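Local coordinates for protein phospholyase (Arthrobacter aurescens, PDB 5G4I) that acts as a pyridoxal-phosphate-dependent phospholyase related to class III transaminases, probably eliminating phosphate from small phosphorylated amines, at residues Lys55-Gly60 with Gly398-Arg403; Asp76-Gln81 with Asn315-Ala320; Asn86-Tyr91 with Met307-Phe312; Ala123-Leu128 with Gly149-Leu154; Ile176-Gly181 with Gly225-Pro230. All coordinates share one frame; numbering follows the deposited sequence.

Contact 1. Residues Lys55-Gly60 with Gly398-Arg403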
# COMPACT_ATOMS: atom_id res chain seq x y z
N LYS A 55 1.24 -22.93 24.75
CA LYS A 55 1.92 -23.96 23.90
C LYS A 55 2.94 -23.26 23.00
O LYS A 55 2.63 -22.13 22.42
CB LYS A 55 0.93 -24.74 23.06
CG LYS A 55 1.47 -25.87 22.19
CD LYS A 55 0.32 -26.75 21.69
CE LYS A 55 0.71 -27.74 20.55
NZ LYS A 55 1.67 -28.70 21.05
N VAL A 56 4.10 -23.86 22.86
CA VAL A 56 5.22 -23.34 22.04
C VAL A 56 5.32 -24.09 20.71
O VAL A 56 5.23 -25.34 20.65
CB VAL A 56 6.55 -23.39 22.82
CG1 VAL A 56 7.72 -22.93 21.94
CG2 VAL A 56 6.46 -22.57 24.06
N TYR A 57 5.56 -23.33 19.62
CA TYR A 57 5.67 -23.91 18.31
C TYR A 57 6.98 -23.45 17.59
O TYR A 57 7.41 -22.28 17.78
CB TYR A 57 4.49 -23.50 17.37
CG TYR A 57 3.09 -23.76 17.90
CD1 TYR A 57 2.55 -22.88 18.83
CD2 TYR A 57 2.39 -24.82 17.50
CE1 TYR A 57 1.28 -23.10 19.35
CE2 TYR A 57 1.06 -25.04 17.95
CZ TYR A 57 0.60 -24.23 18.95
OH TYR A 57 -0.69 -24.44 19.42
N LEU A 58 7.49 -24.36 16.78
CA LEU A 58 8.59 -24.08 15.82
C LEU A 58 7.92 -23.53 14.54
O LEU A 58 7.07 -24.16 13.96
CB LEU A 58 9.39 -25.34 15.51
CG LEU A 58 10.55 -25.18 14.49
CD1 LEU A 58 11.56 -24.18 14.92
CD2 LEU A 58 11.20 -26.54 14.20
N ASP A 59 8.36 -22.29 14.11
CA ASP A 59 7.85 -21.66 12.89
C ASP A 59 8.51 -22.22 11.64
O ASP A 59 9.67 -21.85 11.37
CB ASP A 59 8.03 -20.13 12.99
CG ASP A 59 7.28 -19.35 11.90
OD1 ASP A 59 6.87 -19.98 10.89
OD2 ASP A 59 7.14 -18.12 12.12
N GLY A 60 7.84 -23.12 10.91
CA GLY A 60 8.27 -23.57 9.57
C GLY A 60 7.60 -22.96 8.36
O GLY A 60 7.60 -23.55 7.26
N GLY A 398 3.81 -29.42 17.54
CA GLY A 398 4.53 -28.19 17.82
C GLY A 398 5.25 -27.58 16.59
O GLY A 398 6.25 -26.88 16.83
N VAL A 399 4.76 -27.83 15.40
CA VAL A 399 5.46 -27.29 14.16
C VAL A 399 4.41 -26.66 13.25
O VAL A 399 3.45 -27.31 12.86
CB VAL A 399 6.31 -28.37 13.41
CG1 VAL A 399 7.14 -27.71 12.27
CG2 VAL A 399 7.24 -29.11 14.39
N LEU A 400 4.66 -25.41 12.81
CA LEU A 400 3.76 -24.71 11.88
C LEU A 400 4.24 -24.84 10.43
O LEU A 400 5.34 -24.38 10.11
CB LEU A 400 3.65 -23.18 12.26
CG LEU A 400 3.26 -22.90 13.69
CD1 LEU A 400 3.29 -21.36 13.92
CD2 LEU A 400 1.94 -23.53 14.04
N ILE A 401 3.48 -25.49 9.56
CA ILE A 401 3.68 -25.62 8.14
C ILE A 401 2.34 -25.37 7.38
O ILE A 401 1.28 -25.22 8.01
CB ILE A 401 4.32 -26.97 7.77
CG1 ILE A 401 3.41 -28.16 8.14
CG2 ILE A 401 5.75 -27.11 8.33
CD1 ILE A 401 3.81 -29.44 7.47
N SER A 402 2.40 -25.31 6.10
CA SER A 402 1.21 -25.11 5.26
C SER A 402 1.30 -25.93 3.95
O SER A 402 2.06 -26.90 3.79
CB SER A 402 0.98 -23.63 4.97
OG SER A 402 -0.41 -23.42 4.60
N ARG A 403 0.48 -25.56 2.95
CA ARG A 403 0.50 -26.20 1.61
C ARG A 403 0.23 -25.25 0.47
O ARG A 403 -0.30 -24.12 0.72
CB ARG A 403 -0.51 -27.35 1.53
CG ARG A 403 -1.92 -26.92 1.86
CD ARG A 403 -2.97 -28.03 1.60
NE ARG A 403 -4.28 -27.72 2.19
CZ ARG A 403 -5.32 -28.59 2.19
NH1 ARG A 403 -5.23 -29.81 1.56
NH2 ARG A 403 -6.44 -28.28 2.83
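L58 and V399 face each other in a short parallel beta ladder, continued by D59 with L400. The L58 amide donates to G398 O at 2.8 Å, and L58 O in turn receives L400 N at 2.9 Å in an almost linear bond (173°), so the two strands alternate bonds in the parallel manner. Beyond them G60 N reaches L400 O only in a weak, bent bond. The ladder starts directly at the end of helix 384-396: G398, with positive phi, closes a Schellman motif, and G398 O is the acceptor for the first ladder bond; K55 NZ donates to E396 O. Strands 56-59 and 399-404 are the parallel neighbours in a seven-strand sheet whose other neighbouring strands run antiparallel. On one face the L400 and Y57 side chains cross at about a right angle, with L400 CD2 3.7 Å from Y57 CD2 and L400 CG 3.9 Å from Y57 CB. Y57 turns CG anti to its carbonyl carbon (chi1 -54°), which carries the ring alongside G398 and V399, while its OH bonds to D51. Trimming L400 to an alanine would probably open a gap beside Y57 CD2 and leave the ring freer to shift, besides removing packing on Y91 of the second subunit. D59, on the L400 face, bonds H69 through OD2. On the other face L58 and V399 both lean on L427 of helix 421-436.

Contact 2. Residues Asp76-Gln81 with Asn315-Ala320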
# COMPACT_ATOMS: atom_id res chain seq x y z
N ASP A 76 14.96 -1.67 17.82
CA ASP A 76 15.74 -0.51 18.28
C ASP A 76 15.89 0.53 17.16
O ASP A 76 15.78 1.78 17.37
CB ASP A 76 17.12 -0.96 18.78
CG ASP A 76 17.03 -1.67 20.08
OD1 ASP A 76 16.02 -1.66 20.82
OD2 ASP A 76 18.03 -2.28 20.45
N ALA A 77 16.16 0.08 15.91
CA ALA A 77 16.35 1.02 14.81
C ALA A 77 15.06 1.82 14.53
O ALA A 77 15.08 3.07 14.30
CB ALA A 77 16.78 0.30 13.52
N ILE A 78 13.92 1.14 14.51
CA ILE A 78 12.64 1.80 14.32
C ILE A 78 12.31 2.84 15.43
O ILE A 78 11.95 4.00 15.19
CB ILE A 78 11.50 0.73 14.19
CG1 ILE A 78 11.63 -0.01 12.83
CG2 ILE A 78 10.12 1.33 14.39
CD1 ILE A 78 10.73 -1.29 12.69
N TYR A 79 12.46 2.39 16.69
CA TYR A 79 12.17 3.26 17.84
C TYR A 79 13.08 4.50 17.88
O TYR A 79 12.60 5.66 18.07
CB TYR A 79 12.35 2.46 19.13
CG TYR A 79 11.99 3.26 20.40
CD1 TYR A 79 10.71 3.72 20.64
CD2 TYR A 79 12.96 3.50 21.34
CE1 TYR A 79 10.34 4.38 21.82
CE2 TYR A 79 12.66 4.24 22.48
CZ TYR A 79 11.36 4.66 22.70
OH TYR A 79 10.98 5.39 23.87
N GLN A 80 14.41 4.32 17.67
CA GLN A 80 15.33 5.49 17.66
C GLN A 80 14.93 6.50 16.60
O GLN A 80 14.92 7.73 16.86
CB GLN A 80 16.80 5.08 17.55
CG GLN A 80 17.21 4.31 18.81
CD GLN A 80 18.47 3.49 18.79
OE1 GLN A 80 19.37 3.83 18.10
NE2 GLN A 80 18.57 2.47 19.67
N GLN A 81 14.53 6.04 15.40
CA GLN A 81 14.05 6.99 14.38
C GLN A 81 12.74 7.63 14.75
O GLN A 81 12.53 8.82 14.44
CB GLN A 81 14.05 6.37 13.00
CG GLN A 81 13.86 7.37 11.86
CD GLN A 81 15.02 8.38 11.70
OE1 GLN A 81 16.23 7.99 11.69
NE2 GLN A 81 14.68 9.64 11.52
N ASN A 315 9.65 6.99 3.89
CA ASN A 315 9.78 7.75 5.13
C ASN A 315 10.99 7.22 5.93
O ASN A 315 11.46 6.10 5.72
CB ASN A 315 8.44 7.69 5.93
CG ASN A 315 8.19 6.33 6.62
OD1 ASN A 315 8.85 5.95 7.58
ND2 ASN A 315 7.21 5.59 6.13
N PRO A 316 11.57 8.03 6.89
CA PRO A 316 12.76 7.65 7.55
C PRO A 316 12.65 6.36 8.44
O PRO A 316 13.64 5.65 8.62
CB PRO A 316 13.07 8.87 8.47
CG PRO A 316 12.36 10.02 7.83
CD PRO A 316 11.15 9.42 7.21
N VAL A 317 11.44 6.13 9.02
CA VAL A 317 11.23 4.97 9.89
C VAL A 317 11.18 3.62 9.10
O VAL A 317 11.86 2.64 9.42
CB VAL A 317 10.00 5.18 10.79
CG1 VAL A 317 9.69 3.91 11.55
CG2 VAL A 317 10.29 6.32 11.75
N SER A 318 10.42 3.62 7.98
CA SER A 318 10.48 2.52 7.02
C SER A 318 11.91 2.26 6.51
O SER A 318 12.33 1.09 6.45
CB SER A 318 9.55 2.80 5.82
OG SER A 318 8.17 2.76 6.22
N SER A 319 12.63 3.34 6.20
CA SER A 319 14.02 3.21 5.73
C SER A 319 14.90 2.60 6.82
O SER A 319 15.76 1.74 6.52
CB SER A 319 14.53 4.57 5.29
OG SER A 319 13.73 5.14 4.22
N ALA A 320 14.75 3.03 8.08
CA ALA A 320 15.51 2.46 9.23
C ALA A 320 15.23 0.96 9.37
O ALA A 320 16.14 0.14 9.62
CB ALA A 320 15.22 3.25 10.52
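Q81 reaches helix 316-331 because CG stands trans to the backbone N (chi1 -167°) and the chain then folds at chi2 (65°). That bend lays CG 3.7 Å from V317 CG2 and brings NE2 to 3.5 Å from P316 CB, the glutamine crossing the proline ring at about a right angle. V317, with CG1 trans to its own backbone N, divides its branches: the V317 side chain runs past that of Q81 in the opposite direction, CG2 touching Q81 CG, whereas CG1 meets I78 CG2 at 3.9 Å. One turn further along, A320 CB rests 3.8 Å from A77 O and also touches Q81 CB. With small A77 and A320 at the meeting point, the helical segments 76-81 and 316-320 run nearly antiparallel (159°), their axes 8.5 Å apart at closest. At the start of helix 316-331, N315 is the N-cap, its OD1 accepting from S318 N at 2.8 Å. The second subunit lies close by, L82 of that chain packing on I78. Between the two segments the contact is held by apolar and van der Waals surfaces; the Q81 amide instead sends OE1 to R95 and NE2 to V85 O, which implies that its polar end is fixed by neighbours while its methylenes pack on V317 and its amide end also lies against P316.

Contact 3. Residues Asn86-Tyr91 with Met307-Phe312. With PLP (pyridoxal-5'-phosphate), chain H; PO4 (phosphate ion), chain I.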
# COMPACT_ATOMS: atom_id res chain seq x y z
N ASN A 86 9.97 11.78 11.22
CA ASN A 86 9.31 10.75 10.34
C ASN A 86 8.53 11.33 9.19
O ASN A 86 7.33 10.96 9.00
CB ASN A 86 8.50 9.78 11.19
CG ASN A 86 8.03 8.53 10.40
OD1 ASN A 86 8.74 8.15 9.44
ND2 ASN A 86 7.01 7.84 10.89
N LEU A 87 9.18 12.16 8.37
CA LEU A 87 8.42 12.92 7.32
C LEU A 87 8.64 12.32 5.91
O LEU A 87 9.65 11.67 5.60
CB LEU A 87 8.86 14.40 7.27
CG LEU A 87 8.25 15.31 8.38
CD1 LEU A 87 8.96 16.64 8.41
CD2 LEU A 87 6.74 15.47 8.16
N HIS A 88 7.67 12.58 5.07
CA HIS A 88 7.70 12.20 3.64
C HIS A 88 8.92 12.81 2.89
O HIS A 88 9.60 13.74 3.39
CB HIS A 88 6.38 12.66 2.97
CG HIS A 88 6.14 14.14 3.17
ND1 HIS A 88 6.74 15.08 2.38
CD2 HIS A 88 5.50 14.82 4.17
CE1 HIS A 88 6.48 16.29 2.89
NE2 HIS A 88 5.76 16.16 3.99
N THR A 89 9.09 12.31 1.68
CA THR A 89 10.31 12.61 0.90
C THR A 89 10.32 13.95 0.17
O THR A 89 11.33 14.20 -0.58
CB THR A 89 10.51 11.50 -0.13
OG1 THR A 89 9.33 11.35 -1.00
CG2 THR A 89 10.83 10.15 0.58
N ARG A 90 9.31 14.81 0.37
CA ARG A 90 9.39 16.21 -0.19
C ARG A 90 10.31 17.11 0.65
O ARG A 90 10.67 18.25 0.20
CB ARG A 90 8.03 16.81 -0.45
CG ARG A 90 7.24 15.92 -1.43
CD ARG A 90 5.77 16.28 -1.51
NE ARG A 90 5.16 15.94 -0.20
CZ ARG A 90 3.82 15.99 0.03
NH1 ARG A 90 2.99 16.39 -0.95
NH2 ARG A 90 3.33 15.67 1.23
N TYR A 91 10.77 16.65 1.79
CA TYR A 91 11.95 17.23 2.44
C TYR A 91 13.15 16.27 2.35
O TYR A 91 12.94 15.02 2.48
CB TYR A 91 11.61 17.51 3.92
CG TYR A 91 10.43 18.38 4.21
CD1 TYR A 91 10.46 19.75 4.01
CD2 TYR A 91 9.26 17.81 4.66
CE1 TYR A 91 9.34 20.53 4.31
CE2 TYR A 91 8.13 18.54 4.97
CZ TYR A 91 8.16 19.93 4.78
OH TYR A 91 7.03 20.70 5.07
N MET A 307 3.39 13.01 -12.41
CA MET A 307 3.72 13.56 -11.10
C MET A 307 3.45 12.48 -10.02
O MET A 307 2.49 12.50 -9.25
CB MET A 307 2.97 14.89 -10.82
CG MET A 307 3.32 15.53 -9.50
SD MET A 307 4.89 15.25 -8.61
CE MET A 307 3.92 14.88 -7.12
N PHE A 308 4.31 11.46 -10.05
CA PHE A 308 4.13 10.26 -9.20
C PHE A 308 4.63 10.52 -7.77
O PHE A 308 5.78 10.93 -7.57
CB PHE A 308 4.86 9.02 -9.81
CG PHE A 308 4.69 7.76 -8.96
CD1 PHE A 308 3.49 7.08 -8.98
CD2 PHE A 308 5.70 7.38 -8.07
CE1 PHE A 308 3.30 5.98 -8.09
CE2 PHE A 308 5.48 6.33 -7.17
CZ PHE A 308 4.30 5.67 -7.20
N PHE A 309 3.79 10.13 -6.78
CA PHE A 309 4.14 10.37 -5.35
C PHE A 309 3.33 9.35 -4.52
O PHE A 309 2.10 9.27 -4.70
CB PHE A 309 3.87 11.85 -4.93
CG PHE A 309 4.26 12.20 -3.51
CD1 PHE A 309 5.57 12.13 -3.07
CD2 PHE A 309 3.26 12.38 -2.59
CE1 PHE A 309 5.92 12.34 -1.71
CE2 PHE A 309 3.58 12.72 -1.21
CZ PHE A 309 4.88 12.67 -0.78
N ASN A 310 3.99 8.72 -3.53
CA ASN A 310 3.45 7.79 -2.54
C ASN A 310 3.83 8.39 -1.18
O ASN A 310 5.00 8.45 -0.85
CB ASN A 310 4.01 6.41 -2.85
CG ASN A 310 3.63 5.35 -1.88
OD1 ASN A 310 3.53 5.61 -0.66
ND2 ASN A 310 3.43 4.13 -2.38
N THR A 311 2.84 8.81 -0.39
CA THR A 311 3.11 9.65 0.78
C THR A 311 3.96 8.94 1.83
O THR A 311 4.86 9.55 2.45
CB THR A 311 1.79 10.13 1.44
OG1 THR A 311 0.99 10.86 0.48
CG2 THR A 311 2.06 11.07 2.65
N PHE A 312 3.64 7.70 2.16
CA PHE A 312 4.36 6.95 3.21
C PHE A 312 5.66 6.30 2.68
O PHE A 312 6.54 6.00 3.48
CB PHE A 312 3.46 5.85 3.84
CG PHE A 312 2.20 6.36 4.54
CD1 PHE A 312 2.27 7.39 5.47
CD2 PHE A 312 1.02 5.68 4.34
CE1 PHE A 312 1.10 7.76 6.16
CE2 PHE A 312 -0.14 6.05 5.03
CZ PHE A 312 -0.09 7.11 5.95
N1 PLP H . -6.68 11.10 -1.18
C2 PLP H . -6.42 12.28 -0.74
C2A PLP H . -7.54 13.32 -0.65
C3 PLP H . -5.01 12.63 -0.37
O3 PLP H . -4.72 13.86 0.19
C4 PLP H . -3.93 11.64 -0.46
C4A PLP H . -2.55 11.87 0.07
C5 PLP H . -4.36 10.37 -1.02
C6 PLP H . -5.74 10.16 -1.35
C5A PLP H . -3.27 9.29 -1.30
O4P PLP H . -2.70 8.79 -0.11
P PLP H . -1.29 7.97 -0.37
O1P PLP H . -0.17 8.85 -0.92
O2P PLP H . -1.16 7.42 1.07
O3P PLP H . -1.54 6.74 -1.14
P PO4 I . -0.78 17.11 1.09
O1 PO4 I . -1.67 17.08 -0.13
O2 PO4 I . 0.39 16.25 1.11
O3 PO4 I . -1.71 16.76 2.23
O4 PO4 I . -0.34 18.58 1.18
O HOH W 1 7.30 9.93 1.34
O HOH W 2 8.04 8.99 -1.60
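R90 lies across the F309 ring. Its CD sits over one face, 4.1 Å from the ring centroid in a CH-pi contact, while beyond it NE comes 3.3 Å from F309 CZ. A bend at chi3 (-67°) lets the guanidinium follow the ring, the two planes 29° apart with F309 CE2 above the guanidinium centre. On the opposite face of F309 lies T311 N, and T89 OG1 and H88 CB approach the ring edge. The edge of the R90 guanidinium points onto the H88 ring, NH2 over its centre, and H88 NE2 bonds to N62 of the second subunit. The residues H88 to Y91 form a type I beta turn, in which R90 N donates to H88 ND1 at 3.3 Å. The facing loop 307-312 carries T311, which, as in class III aminotransferases, completes the phosphate site of the other subunit's PLP. Here T311 offers both its N (3.1 Å) and its OG1 (2.7 Å) to PLP O1P, and the same cofactor is bonded by G120 and S121 of the second subunit. Two waters join the loops: one, accepting from T89 N, bridges to T311 O, the other connects T89 OG1 with N310 O. At the far end of R90, NH2 bonds O2 of a phosphate ion, probably from the crystallisation liquor, at 3.0 Å near the guanidinium plane, with a weak bond from NH1; K412 and R414 of the second subunit also bind it.

Contact 4. Residues Ala123-Leu128 with Gly149-Leu154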
# COMPACT_ATOMS: atom_id res chain seq x y z
N ALA A 123 3.72 -2.50 -5.19
CA ALA A 123 4.90 -2.62 -6.09
C ALA A 123 4.47 -3.21 -7.46
O ALA A 123 4.86 -2.70 -8.55
CB ALA A 123 6.02 -3.41 -5.44
N ASN A 124 3.75 -4.32 -7.46
CA ASN A 124 3.35 -4.94 -8.74
C ASN A 124 2.35 -4.04 -9.49
O ASN A 124 2.44 -3.97 -10.75
CB ASN A 124 2.74 -6.35 -8.53
CG ASN A 124 3.77 -7.43 -8.31
OD1 ASN A 124 4.85 -7.39 -8.93
ND2 ASN A 124 3.44 -8.44 -7.54
N GLU A 125 1.44 -3.33 -8.84
CA GLU A 125 0.58 -2.35 -9.51
C GLU A 125 1.42 -1.34 -10.23
O GLU A 125 1.14 -1.02 -11.43
CB GLU A 125 -0.32 -1.64 -8.45
CG GLU A 125 -1.24 -0.59 -9.04
CD GLU A 125 -2.42 -1.09 -9.78
OE1 GLU A 125 -2.69 -2.30 -9.82
OE2 GLU A 125 -3.16 -0.23 -10.38
N LEU A 126 2.43 -0.76 -9.56
CA LEU A 126 3.30 0.26 -10.20
C LEU A 126 4.11 -0.33 -11.33
O LEU A 126 4.24 0.34 -12.40
CB LEU A 126 4.19 0.93 -9.13
CG LEU A 126 5.20 1.94 -9.62
CD1 LEU A 126 4.55 3.11 -10.30
CD2 LEU A 126 6.07 2.43 -8.42
N ALA A 127 4.69 -1.50 -11.13
CA ALA A 127 5.45 -2.11 -12.25
C ALA A 127 4.60 -2.31 -13.48
O ALA A 127 5.11 -2.06 -14.62
CB ALA A 127 6.13 -3.41 -11.81
N LEU A 128 3.35 -2.81 -13.35
CA LEU A 128 2.47 -3.01 -14.55
C LEU A 128 2.21 -1.65 -15.20
O LEU A 128 2.09 -1.53 -16.44
CB LEU A 128 1.16 -3.73 -14.16
CG LEU A 128 1.25 -5.20 -13.78
CD1 LEU A 128 -0.13 -5.64 -13.40
CD2 LEU A 128 1.73 -6.02 -14.97
N GLY A 149 -1.12 -10.08 -6.26
CA GLY A 149 -1.68 -9.03 -5.41
C GLY A 149 -3.16 -8.72 -5.63
O GLY A 149 -3.87 -9.43 -6.36
N ASN A 150 -3.62 -7.65 -4.93
CA ASN A 150 -5.05 -7.49 -4.63
C ASN A 150 -5.74 -6.21 -5.16
O ASN A 150 -6.88 -5.87 -4.72
CB ASN A 150 -5.20 -7.63 -3.12
CG ASN A 150 -4.46 -6.55 -2.39
OD1 ASN A 150 -4.26 -5.43 -2.89
ND2 ASN A 150 -3.95 -6.84 -1.17
N THR A 151 -5.08 -5.45 -6.03
CA THR A 151 -5.66 -4.27 -6.72
C THR A 151 -6.65 -4.74 -7.82
O THR A 151 -6.69 -5.95 -8.20
CB THR A 151 -4.60 -3.34 -7.33
OG1 THR A 151 -3.94 -4.13 -8.33
CG2 THR A 151 -3.63 -2.83 -6.25
N THR A 152 -7.37 -3.80 -8.47
CA THR A 152 -8.19 -4.10 -9.67
C THR A 152 -7.33 -4.63 -10.83
O THR A 152 -7.63 -5.69 -11.41
CB THR A 152 -8.97 -2.86 -10.12
OG1 THR A 152 -9.90 -2.52 -9.07
CG2 THR A 152 -9.74 -3.19 -11.39
N SER A 153 -6.23 -3.96 -11.15
CA SER A 153 -5.41 -4.44 -12.30
C SER A 153 -4.81 -5.82 -12.07
O SER A 153 -4.63 -6.63 -13.02
CB SER A 153 -4.36 -3.42 -12.82
OG SER A 153 -3.14 -3.45 -12.05
N LEU A 154 -4.48 -6.12 -10.81
CA LEU A 154 -3.97 -7.45 -10.44
C LEU A 154 -5.08 -8.53 -10.38
O LEU A 154 -4.87 -9.68 -10.76
CB LEU A 154 -3.14 -7.34 -9.17
CG LEU A 154 -1.84 -6.53 -9.31
CD1 LEU A 154 -1.23 -6.20 -7.91
CD2 LEU A 154 -0.78 -7.18 -10.17
O HOH W 3 -1.25 -1.45 -12.83
O HOH W 4 -5.80 -0.70 -10.71
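T151 and S153 both bind E125 across the contact, and the segment leading to them begins at G149, which touches the pyridoxal phosphate; its backbone angles and the nearness of L154 CD1 leave little place for a side chain. T151 follows as the N-cap of helix 152-155: its OG1 accepts from L154 N at 3.2 Å and donates to E125 OE1 at 2.7 Å. S153 OG donates to the same oxygen at 2.5 Å, so OE1 is gripped by two hydroxyls that come from opposite faces of the carboxylate, each about 40° out of its plane. E125 gets there by a bend at chi2 (75°), its CG being trans to the backbone N. A water linking E125 O to S153 OG adds a further tie, and OE2 is satisfied by T152 N of the second subunit. A glutamine in place of E125 would probably leave either the two hydroxyls or T152 N of the second subunit without an acceptor, since one of its two terminal atoms is an NH2. L154 ends the segment, with CD2 3.6 Å from L128 CD1 and 4.0 Å from N124 CB. The N124 amide turns elsewhere, to T278, H148 O and D251. G120 and S121 at the start of helix 120-135 bind the cofactor, as this helix start does in fold-type I PLP enzymes, and N124, one turn on, lines the same PLP pocket.

Contact 5. Residues Ile176-Gly181 with Gly225-Pro230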
# COMPACT_ATOMS: atom_id res chain seq x y z
N ILE A 176 3.23 -23.52 -17.02
CA ILE A 176 4.71 -23.45 -16.90
C ILE A 176 5.25 -24.90 -16.78
O ILE A 176 4.68 -25.68 -15.99
CB ILE A 176 5.07 -22.61 -15.64
CG1 ILE A 176 4.47 -21.19 -15.63
CG2 ILE A 176 6.58 -22.58 -15.37
CD1 ILE A 176 5.07 -20.23 -16.66
N PRO A 177 6.26 -25.28 -17.56
CA PRO A 177 6.73 -26.68 -17.60
C PRO A 177 7.46 -27.09 -16.28
O PRO A 177 8.24 -26.28 -15.73
CB PRO A 177 7.66 -26.73 -18.78
CG PRO A 177 8.12 -25.33 -18.97
CD PRO A 177 6.93 -24.50 -18.61
N ASP A 178 7.21 -28.34 -15.83
CA ASP A 178 7.79 -28.88 -14.63
C ASP A 178 8.47 -30.26 -14.99
O ASP A 178 7.76 -31.14 -15.44
CB ASP A 178 6.73 -29.07 -13.56
CG ASP A 178 7.26 -29.54 -12.17
OD1 ASP A 178 8.45 -29.57 -11.96
OD2 ASP A 178 6.34 -29.83 -11.35
N VAL A 179 9.78 -30.36 -14.77
CA VAL A 179 10.54 -31.62 -15.10
C VAL A 179 10.49 -32.61 -13.96
O VAL A 179 11.00 -33.74 -14.12
CB VAL A 179 12.02 -31.35 -15.50
CG1 VAL A 179 12.11 -30.36 -16.66
CG2 VAL A 179 12.87 -30.90 -14.35
N SER A 180 9.87 -32.26 -12.82
CA SER A 180 9.77 -33.18 -11.63
C SER A 180 9.17 -34.51 -12.02
O SER A 180 8.07 -34.60 -12.57
CB SER A 180 8.93 -32.55 -10.48
OG SER A 180 9.48 -31.34 -9.98
N GLY A 181 9.94 -35.56 -11.80
CA GLY A 181 9.46 -36.91 -12.13
C GLY A 181 9.36 -37.30 -13.62
O GLY A 181 8.79 -38.34 -13.94
N GLY A 225 2.81 -24.84 -7.24
CA GLY A 225 3.29 -26.15 -6.68
C GLY A 225 4.77 -26.34 -6.61
O GLY A 225 5.24 -27.52 -6.56
N LEU A 226 5.60 -25.31 -6.62
CA LEU A 226 7.05 -25.34 -6.57
C LEU A 226 7.71 -26.11 -7.71
O LEU A 226 8.26 -27.22 -7.56
CB LEU A 226 7.58 -25.86 -5.16
CG LEU A 226 7.51 -24.88 -4.03
CD1 LEU A 226 7.86 -25.63 -2.69
CD2 LEU A 226 8.50 -23.71 -4.24
N LEU A 227 7.53 -25.57 -8.92
CA LEU A 227 7.97 -26.22 -10.16
C LEU A 227 9.49 -26.18 -10.39
O LEU A 227 10.15 -25.23 -9.96
CB LEU A 227 7.27 -25.50 -11.31
CG LEU A 227 5.76 -25.25 -11.21
CD1 LEU A 227 5.25 -24.54 -12.48
CD2 LEU A 227 4.97 -26.51 -10.98
N GLN A 228 10.02 -27.22 -11.06
CA GLN A 228 11.43 -27.24 -11.47
C GLN A 228 11.43 -27.10 -13.00
O GLN A 228 11.01 -28.04 -13.71
CB GLN A 228 12.16 -28.56 -11.02
CG GLN A 228 13.63 -28.56 -11.48
CD GLN A 228 14.40 -29.92 -11.29
OE1 GLN A 228 13.95 -30.80 -10.57
NE2 GLN A 228 15.53 -30.07 -11.97
N LEU A 229 11.92 -25.99 -13.51
CA LEU A 229 11.79 -25.74 -14.95
C LEU A 229 12.93 -26.37 -15.75
O LEU A 229 14.08 -26.40 -15.27
CB LEU A 229 11.75 -24.22 -15.22
CG LEU A 229 10.39 -23.54 -15.04
CD1 LEU A 229 9.74 -23.69 -13.65
CD2 LEU A 229 10.53 -22.06 -15.37
N PRO A 230 12.63 -26.75 -17.02
CA PRO A 230 13.77 -27.07 -17.92
C PRO A 230 14.64 -25.89 -18.20
O PRO A 230 14.15 -24.73 -18.31
CB PRO A 230 13.05 -27.58 -19.23
CG PRO A 230 11.68 -27.06 -19.16
CD PRO A 230 11.35 -26.63 -17.74
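The carboxylate of D178 takes Q228 N above one face and S180 N above the other, both on OD1, while S180 OG comes to the same oxygen on its syn side, 23° out of plane. The bonds measure 3.0 Å for Q228 N to D178 OD1 and 2.8 Å for S180 OG to D178 OD1. OD2 forms a salt bridge with R363, and this second partner holds the group from turning. The Q228 amide is the other flat group: V179 CG2 lies over its face, 3.6 Å from Q228 CD. Across the backbone, V179 N returns a nearly straight bond to Q228 O at 2.8 Å, so the two loops exchange bonds in both directions. An apolar row lies alongside. P177 and P230 cross at about a right angle, P177 CG meeting P230 CD at 3.7 Å; I176 CB touches L227 CD1 at the same distance and I176 CG2 also meets L229 CD1. P177 O is buried with no polar partner, its neighbours here being L229 CG and P230 CD. The contact joins the loops after strands 171-174 and 214-217, with R363 of strand 359-365 tying them to the other sheet. D178 receiving the amide of S180 is an Asx turn whose acceptor oxygen, D178 OD1, also takes Q228 N of the other loop.

Overall arrangement
Contacts 2 and 3 adjoin one another, P316 CD lying 3.1 Å from L87 O, and contact 3 meets contact 4 where F308 CE1 is 3.8 Å from L126 CD1. Contacts 2, 3 and 4 all touch the second subunit. Contact 4 lies beside its own subunit's cofactor, the N124 side chain being about 4 Å from PLP, whereas contact 3 supplies T311 to the PLP of the second subunit; F309 O of each chain bonds N150 of the other. Contacts 1 and 5 do not touch the others in this chain and lie about 8 Å apart at their nearest atoms; L400 of contact 1 packs on Y91 of the second subunit. The I176 side chain is about 13 Å from a bound PLP.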